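Local coordinates for pilin, type IV (Thermus thermophilus, PDB 4BHR), which is a type IV pilin, here its globular domain without the N-terminal transmembrane segment, and probably serves as a subunit in type IV pilus assembly, at residues Val11-Arg22 with Val52-Val63. Residues are numbered along the deposited sequence; the frame is centred on the assembly and turned at random.
Sequences VRNVATAVEAER and VTANNDGVNFTV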
ATOM      1  N   VAL A  11       5.108   3.689  -2.204  1.00 18.55           N
ATOM      2  CA  VAL A  11       4.340   2.910  -1.228  1.00 16.64           C
ATOM      3  C   VAL A  11       3.505   3.798  -0.309  1.00 17.41           C
ATOM      4  O   VAL A  11       2.301   3.529  -0.071  1.00 15.99           O
ATOM      5  CB  VAL A  11       5.247   1.928  -0.452  1.00 17.99           C
ATOM      6  CG1 VAL A  11       4.636   1.503   0.850  1.00 17.95           C
ATOM      7  CG2 VAL A  11       5.638   0.756  -1.367  1.00 16.56           C
ATOM      8  N   ARG A  12       4.101   4.905   0.159  1.00 16.15           N
ATOM      9  CA  ARG A  12       3.418   5.776   1.077  1.00 18.19           C
ATOM     10  C   ARG A  12       2.307   6.515   0.341  1.00 16.69           C
ATOM     11  O   ARG A  12       1.230   6.729   0.898  1.00 17.12           O
ATOM     12  CB  ARG A  12       4.397   6.751   1.736  1.00 19.83           C
ATOM     13  CG  ARG A  12       3.763   7.592   2.859  1.00 23.31           C
ATOM     14  CD  ARG A  12       3.274   6.725   3.991  1.00 22.39           C
ATOM     15  NE  ARG A  12       2.544   7.430   5.062  1.00 23.97           N
ATOM     16  CZ  ARG A  12       1.254   7.710   5.003  1.00 24.77           C
ATOM     17  NH1 ARG A  12       0.548   7.427   3.902  1.00 24.89           N
ATOM     18  NH2 ARG A  12       0.673   8.309   6.022  1.00 26.06           N
ATOM     19  N   ASN A  13       2.577   6.916  -0.911  1.00 16.65           N
ATOM     20  CA  ASN A  13       1.591   7.589  -1.701  1.00 17.79           C
ATOM     21  C   ASN A  13       0.404   6.663  -2.068  1.00 15.98           C
ATOM     22  O   ASN A  13      -0.760   7.087  -2.073  1.00 16.87           O
ATOM     23  CB  ASN A  13       2.236   8.238  -2.938  1.00 19.09           C
ATOM     24  CG  ASN A  13       3.259   9.339  -2.575  1.00 23.61           C
ATOM     25  OD1 ASN A  13       3.214   9.982  -1.500  1.00 23.55           O
ATOM     26  ND2 ASN A  13       4.212   9.545  -3.479  1.00 28.99           N
ATOM     27  N   VAL A  14       0.688   5.379  -2.301  1.00 15.06           N
ATOM     28  CA  VAL A  14      -0.371   4.388  -2.507  1.00 14.09           C
ATOM     29  C   VAL A  14      -1.222   4.295  -1.257  1.00 13.86           C
ATOM     30  O   VAL A  14      -2.459   4.249  -1.314  1.00 13.17           O
ATOM     31  CB  VAL A  14       0.191   3.011  -2.899  1.00 13.59           C
ATOM     32  CG1 VAL A  14      -0.893   1.928  -2.801  1.00 14.47           C
ATOM     33  CG2 VAL A  14       0.749   3.034  -4.303  1.00 15.17           C
ATOM     34  N   ALA A  15      -0.570   4.240  -0.107  1.00 14.62           N
ATOM     35  CA  ALA A  15      -1.327   4.188   1.157  1.00 14.53           C
ATOM     36  C   ALA A  15      -2.252   5.396   1.370  1.00 16.55           C
ATOM     37  O   ALA A  15      -3.415   5.229   1.705  1.00 16.28           O
ATOM     38  CB  ALA A  15      -0.368   4.009   2.343  1.00 14.67           C
ATOM     39  N   THR A  16      -1.752   6.604   1.086  1.00 16.22           N
ATOM     40  CA  THR A  16      -2.595   7.810   1.058  1.00 19.04           C
ATOM     41  C   THR A  16      -3.807   7.692   0.144  1.00 17.58           C
ATOM     42  O   THR A  16      -4.954   8.034   0.548  1.00 18.11           O
ATOM     43  CB  THR A  16      -1.748   9.048   0.691  1.00 20.78           C
ATOM     44  OG1 THR A  16      -0.777   9.225   1.715  1.00 20.98           O
ATOM     45  CG2 THR A  16      -2.659  10.316   0.667  1.00 20.46           C
ATOM     46  N   ALA A  17      -3.574   7.164  -1.067  1.00 18.35           N
ATOM     47  CA  ALA A  17      -4.629   6.981  -2.042  1.00 17.82           C
ATOM     48  C   ALA A  17      -5.671   5.938  -1.633  1.00 17.94           C
ATOM     49  O   ALA A  17      -6.857   6.088  -1.912  1.00 19.08           O
ATOM     50  CB  ALA A  17      -4.026   6.658  -3.418  1.00 17.10           C
ATOM     51  N   VAL A  18      -5.245   4.862  -0.975  1.00 17.08           N
ATOM     52  CA  VAL A  18      -6.179   3.851  -0.500  1.00 15.84           C
ATOM     53  C   VAL A  18      -7.023   4.454   0.622  1.00 15.78           C
ATOM     54  O   VAL A  18      -8.232   4.246   0.650  1.00 16.49           O
ATOM     55  CB  VAL A  18      -5.409   2.600   0.070  1.00 14.62           C
ATOM     56  CG1 VAL A  18      -6.392   1.638   0.773  1.00 17.15           C
ATOM     57  CG2 VAL A  18      -4.577   1.887  -0.983  1.00 15.05           C
ATOM     58  N   GLU A  19      -6.390   5.210   1.519  1.00 17.12           N
ATOM     59  CA  GLU A  19      -7.086   5.772   2.671  1.00 19.53           C
ATOM     60  C   GLU A  19      -8.166   6.743   2.169  1.00 21.64           C
ATOM     61  O   GLU A  19      -9.262   6.823   2.738  1.00 20.85           O
ATOM     62  CB  GLU A  19      -6.094   6.428   3.630  1.00 22.50           C
ATOM     63  CG  GLU A  19      -6.717   7.064   4.855  1.00 24.51           C
ATOM     64  CD  GLU A  19      -7.485   6.070   5.709  1.00 26.91           C
ATOM     65  OE1 GLU A  19      -6.985   4.945   5.961  1.00 27.48           O
ATOM     66  OE2 GLU A  19      -8.590   6.430   6.125  1.00 25.18           O
ATOM     67  N   ALA A  20      -7.847   7.413   1.053  1.00 21.28           N
ATOM     68  CA  ALA A  20      -8.744   8.388   0.427  1.00 22.49           C
ATOM     69  C   ALA A  20      -9.975   7.709  -0.193  1.00 24.07           C
ATOM     70  O   ALA A  20     -11.008   8.372  -0.430  1.00 24.06           O
ATOM     71  CB  ALA A  20      -7.972   9.197  -0.607  1.00 20.94           C
ATOM     72  N   GLU A  21      -9.918   6.394  -0.415  1.00 20.20           N
ATOM     73  CA  GLU A  21     -11.044   5.604  -0.932  1.00 21.73           C
ATOM     74  C   GLU A  21     -11.945   5.021   0.174  1.00 20.68           C
ATOM     75  O   GLU A  21     -12.936   4.354  -0.123  1.00 22.78           O
ATOM     76  CB  GLU A  21     -10.565   4.470  -1.827  1.00 22.81           C
ATOM     77  CG  GLU A  21      -9.850   4.988  -3.063  1.00 25.31           C
ATOM     78  CD  GLU A  21     -10.771   5.839  -3.904  1.00 32.51           C
ATOM     79  OE1 GLU A  21     -11.938   5.409  -4.174  1.00 33.51           O
ATOM     80  OE2 GLU A  21     -10.336   6.948  -4.282  1.00 32.19           O
ATOM     81  N   ARG A  22     -11.587   5.251   1.442  1.00 20.17           N
ATOM     82  CA  ARG A  22     -12.420   4.754   2.543  1.00 20.57           C
ATOM     83  C   ARG A  22     -13.816   5.382   2.435  1.00 21.67           C
ATOM     84  O   ARG A  22     -13.900   6.570   2.193  1.00 24.66           O
ATOM     85  CB  ARG A  22     -11.777   5.106   3.875  1.00 21.36           C
ATOM     86  CG  ARG A  22     -12.355   4.330   5.045  1.00 22.76           C
ATOM     87  CD  ARG A  22     -11.670   4.719   6.362  1.00 23.42           C
ATOM     88  NE  ARG A  22     -10.266   4.273   6.487  1.00 21.85           N
ATOM     89  CZ  ARG A  22      -9.888   3.032   6.839  1.00 21.65           C
ATOM     90  NH1 ARG A  22     -10.808   2.082   7.091  1.00 20.74           N
ATOM     91  NH2 ARG A  22      -8.583   2.739   6.934  1.00 20.56           N
ATOM     92  N   VAL A  52      -1.896  -4.162  -2.469  1.00 14.15           N
ATOM     93  CA  VAL A  52      -2.498  -3.678  -1.246  1.00 14.11           C
ATOM     94  C   VAL A  52      -3.424  -4.783  -0.750  1.00 15.66           C
ATOM     95  O   VAL A  52      -4.285  -5.275  -1.514  1.00 15.73           O
ATOM     96  CB  VAL A  52      -3.397  -2.446  -1.517  1.00 15.50           C
ATOM     97  CG1 VAL A  52      -3.933  -1.898  -0.183  1.00 15.97           C
ATOM     98  CG2 VAL A  52      -2.598  -1.334  -2.202  1.00 17.75           C
ATOM     99  N   THR A  53      -3.262  -5.147   0.531  1.00 14.59           N
ATOM    100  CA  THR A  53      -4.093  -6.183   1.117  1.00 15.06           C
ATOM    101  C   THR A  53      -4.787  -5.651   2.357  1.00 15.28           C
ATOM    102  O   THR A  53      -4.313  -4.734   3.050  1.00 15.00           O
ATOM    103  CB  THR A  53      -3.268  -7.443   1.532  1.00 15.87           C
ATOM    104  OG1 THR A  53      -2.137  -7.042   2.336  1.00 16.87           O
ATOM    105  CG2 THR A  53      -2.799  -8.199   0.300  1.00 15.41           C
ATOM    106  N   ALA A  54      -5.962  -6.223   2.655  1.00 15.52           N
ATOM    107  CA  ALA A  54      -6.691  -5.865   3.840  1.00 17.39           C
ATOM    108  C   ALA A  54      -6.178  -6.606   5.071  1.00 17.14           C
ATOM    109  O   ALA A  54      -5.964  -7.856   5.053  1.00 18.90           O
ATOM    110  CB  ALA A  54      -8.173  -6.148   3.633  1.00 15.82           C
ATOM    111  N   ASN A  55      -6.006  -5.860   6.148  1.00 16.28           N
ATOM    112  CA  ASN A  55      -5.581  -6.450   7.422  1.00 18.21           C
ATOM    113  C   ASN A  55      -6.766  -7.204   8.053  1.00 19.51           C
ATOM    114  O   ASN A  55      -7.931  -6.912   7.758  1.00 19.45           O
ATOM    115  CB  ASN A  55      -5.116  -5.358   8.387  1.00 16.99           C
ATOM    116  CG  ASN A  55      -3.738  -4.751   8.009  1.00 17.73           C
ATOM    117  OD1 ASN A  55      -3.270  -4.898   6.874  1.00 19.81           O
ATOM    118  ND2 ASN A  55      -3.140  -4.013   8.941  1.00 18.99           N
ATOM    119  N   ASN A  56      -6.450  -8.201   8.865  1.00 23.32           N
ATOM    120  CA  ASN A  56      -7.511  -8.974   9.507  1.00 23.97           C
ATOM    121  C   ASN A  56      -8.484  -8.137  10.382  1.00 23.74           C
ATOM    122  O   ASN A  56      -9.621  -8.574  10.671  1.00 24.32           O
ATOM    123  CB  ASN A  56      -6.889 -10.137  10.294  1.00 29.00           C
ATOM    124  CG  ASN A  56      -6.281 -11.213   9.384  1.00 33.77           C
ATOM    125  OD1 ASN A  56      -6.718 -11.435   8.257  1.00 37.19           O
ATOM    126  ND2 ASN A  56      -5.264 -11.895   9.895  1.00 37.51           N
ATOM    127  N   ASP A  57      -8.074  -6.943  10.812  1.00 23.39           N
ATOM    128  CA  ASP A  57      -8.954  -6.165  11.666  1.00 22.09           C
ATOM    129  C   ASP A  57     -10.137  -5.571  10.935  1.00 23.67           C
ATOM    130  O   ASP A  57     -11.041  -4.995  11.555  1.00 23.78           O
ATOM    131  CB  ASP A  57      -8.176  -5.116  12.498  1.00 21.07           C
ATOM    132  CG  ASP A  57      -7.599  -3.976  11.658  1.00 21.93           C
ATOM    133  OD1 ASP A  57      -7.806  -3.948  10.436  1.00 20.84           O
ATOM    134  OD2 ASP A  57      -6.976  -3.083  12.263  1.00 20.68           O
ATOM    135  N   GLY A  58     -10.108  -5.652   9.604  1.00 21.78           N
ATOM    136  CA  GLY A  58     -11.193  -5.124   8.798  1.00 23.11           C
ATOM    137  C   GLY A  58     -11.234  -3.609   8.729  1.00 22.71           C
ATOM    138  O   GLY A  58     -12.191  -3.026   8.200  1.00 23.20           O
ATOM    139  N   VAL A  59     -10.187  -2.954   9.242  1.00 18.85           N
ATOM    140  CA  VAL A  59     -10.129  -1.488   9.185  1.00 16.10           C
ATOM    141  C   VAL A  59      -8.894  -0.980   8.423  1.00 15.78           C
ATOM    142  O   VAL A  59      -8.961   0.030   7.699  1.00 15.90           O
ATOM    143  CB  VAL A  59     -10.137  -0.897  10.623  1.00 16.56           C
ATOM    144  CG1 VAL A  59      -9.850   0.595  10.626  1.00 18.95           C
ATOM    145  CG2 VAL A  59     -11.521  -1.165  11.253  1.00 17.67           C
ATOM    146  N   ASN A  60      -7.770  -1.630   8.681  1.00 15.64           N
ATOM    147  CA  ASN A  60      -6.468  -1.207   8.151  1.00 16.05           C
ATOM    148  C   ASN A  60      -6.028  -2.036   6.979  1.00 14.80           C
ATOM    149  O   ASN A  60      -6.664  -3.070   6.648  1.00 15.78           O
ATOM    150  CB  ASN A  60      -5.451  -1.262   9.314  1.00 15.98           C
ATOM    151  CG  ASN A  60      -5.624  -0.115  10.259  1.00 15.94           C
ATOM    152  OD1 ASN A  60      -5.400   1.042   9.880  1.00 18.47           O
ATOM    153  ND2 ASN A  60      -6.047  -0.395  11.527  1.00 15.87           N
ATOM    154  N   PHE A  61      -4.935  -1.598   6.344  1.00 13.46           N
ATOM    155  CA  PHE A  61      -4.449  -2.286   5.139  1.00 13.73           C
ATOM    156  C   PHE A  61      -2.926  -2.259   5.138  1.00 12.98           C
ATOM    157  O   PHE A  61      -2.286  -1.489   5.864  1.00 14.93           O
ATOM    158  CB  PHE A  61      -4.998  -1.605   3.853  1.00 13.89           C
ATOM    159  CG  PHE A  61      -4.683  -0.122   3.793  1.00 14.36           C
ATOM    160  CD1 PHE A  61      -3.482   0.295   3.199  1.00 14.92           C
ATOM    161  CD2 PHE A  61      -5.543   0.839   4.324  1.00 13.89           C
ATOM    162  CE1 PHE A  61      -3.132   1.659   3.167  1.00 15.26           C
ATOM    163  CE2 PHE A  61      -5.205   2.186   4.304  1.00 14.44           C
ATOM    164  CZ  PHE A  61      -4.003   2.605   3.719  1.00 14.21           C
ATOM    165  N   THR A  62      -2.353  -3.061   4.288  1.00 13.55           N
ATOM    166  CA  THR A  62      -0.876  -3.105   4.122  1.00 14.69           C
ATOM    167  C   THR A  62      -0.559  -2.972   2.635  1.00 14.67           C
ATOM    168  O   THR A  62      -1.132  -3.663   1.786  1.00 13.98           O
ATOM    169  CB  THR A  62      -0.275  -4.429   4.644  1.00 16.54           C
ATOM    170  OG1 THR A  62      -0.557  -4.559   6.054  1.00 18.44           O
ATOM    171  CG2 THR A  62       1.292  -4.456   4.471  1.00 17.34           C
ATOM    172  N   VAL A  63       0.393  -2.091   2.319  1.00 13.24           N
ATOM    173  CA  VAL A  63       0.859  -1.918   0.951  1.00 13.28           C
ATOM    174  C   VAL A  63       2.234  -2.530   0.890  1.00 14.92           C
ATOM    175  O   VAL A  63       3.096  -2.193   1.732  1.00 15.41           O
ATOM    176  CB  VAL A  63       1.001  -0.389   0.619  1.00 12.87           C
ATOM    177  CG1 VAL A  63       1.413  -0.223  -0.855  1.00 13.69           C
ATOM    178  CG2 VAL A  63      -0.317   0.315   0.873  1.00 13.65           C
TER
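The carbonyl oxygen of Val59 is held by both terminal nitrogens of Arg22, NH1 and NH2, each 2.8 Å from Val59 O. This contact illustrates how the pilin fold seats its N-terminal helix on its antiparallel sheet: apolar side chains along the helix, a polar junction where the helix runs out. The oxygen lies in the guanidinium plane, so one acceptor is shared end-on; NH1 arrives in the carbonyl plane on a lone pair, whereas NH2 is tilted from it. The bonds are somewhat bent, with N-H...O angles near 144°. Glu19, one turn back, fixes the group from its NE side: Arg22 NE meets Glu19 OE2 in a salt bridge of 2.8 Å, and Arg22 NH2 bonds Glu19 OE1 on its syn lone pair. NH1 also bonds Gly27 O in the following loop, so the guanidinium links helix end, loop and the hairpin between strands 47-54 and 61-67. Within that hairpin, Asp57 OD1 accepts from Val59 N, closing an Asx turn, and from Asn60 N, which extends it to an Asx motif.

Away from Arg22, helix 11-20 runs roughly antiparallel to strand 61-63, at 149°. In Phe61 a chi1 of 55° tucks CG over the backbone, flanked by N and C, and one face of the ring lies against Val18 CG1, a CH-pi contact 3.6 Å from the Phe61 centroid. Ala15 CB and Glu19 OE1 both lie at the ring's edge. The other methyl of Val18, CG2, meets Val52 CG1 tip to tip, while Val11 CG1 and Val63 CG1 pass side by side, pointing opposite ways, 4.0 Å apart. Val14 CG1 bridges both strands, 3.7 Å from Val52 CG2 and 3.7 Å from Val63 CG1.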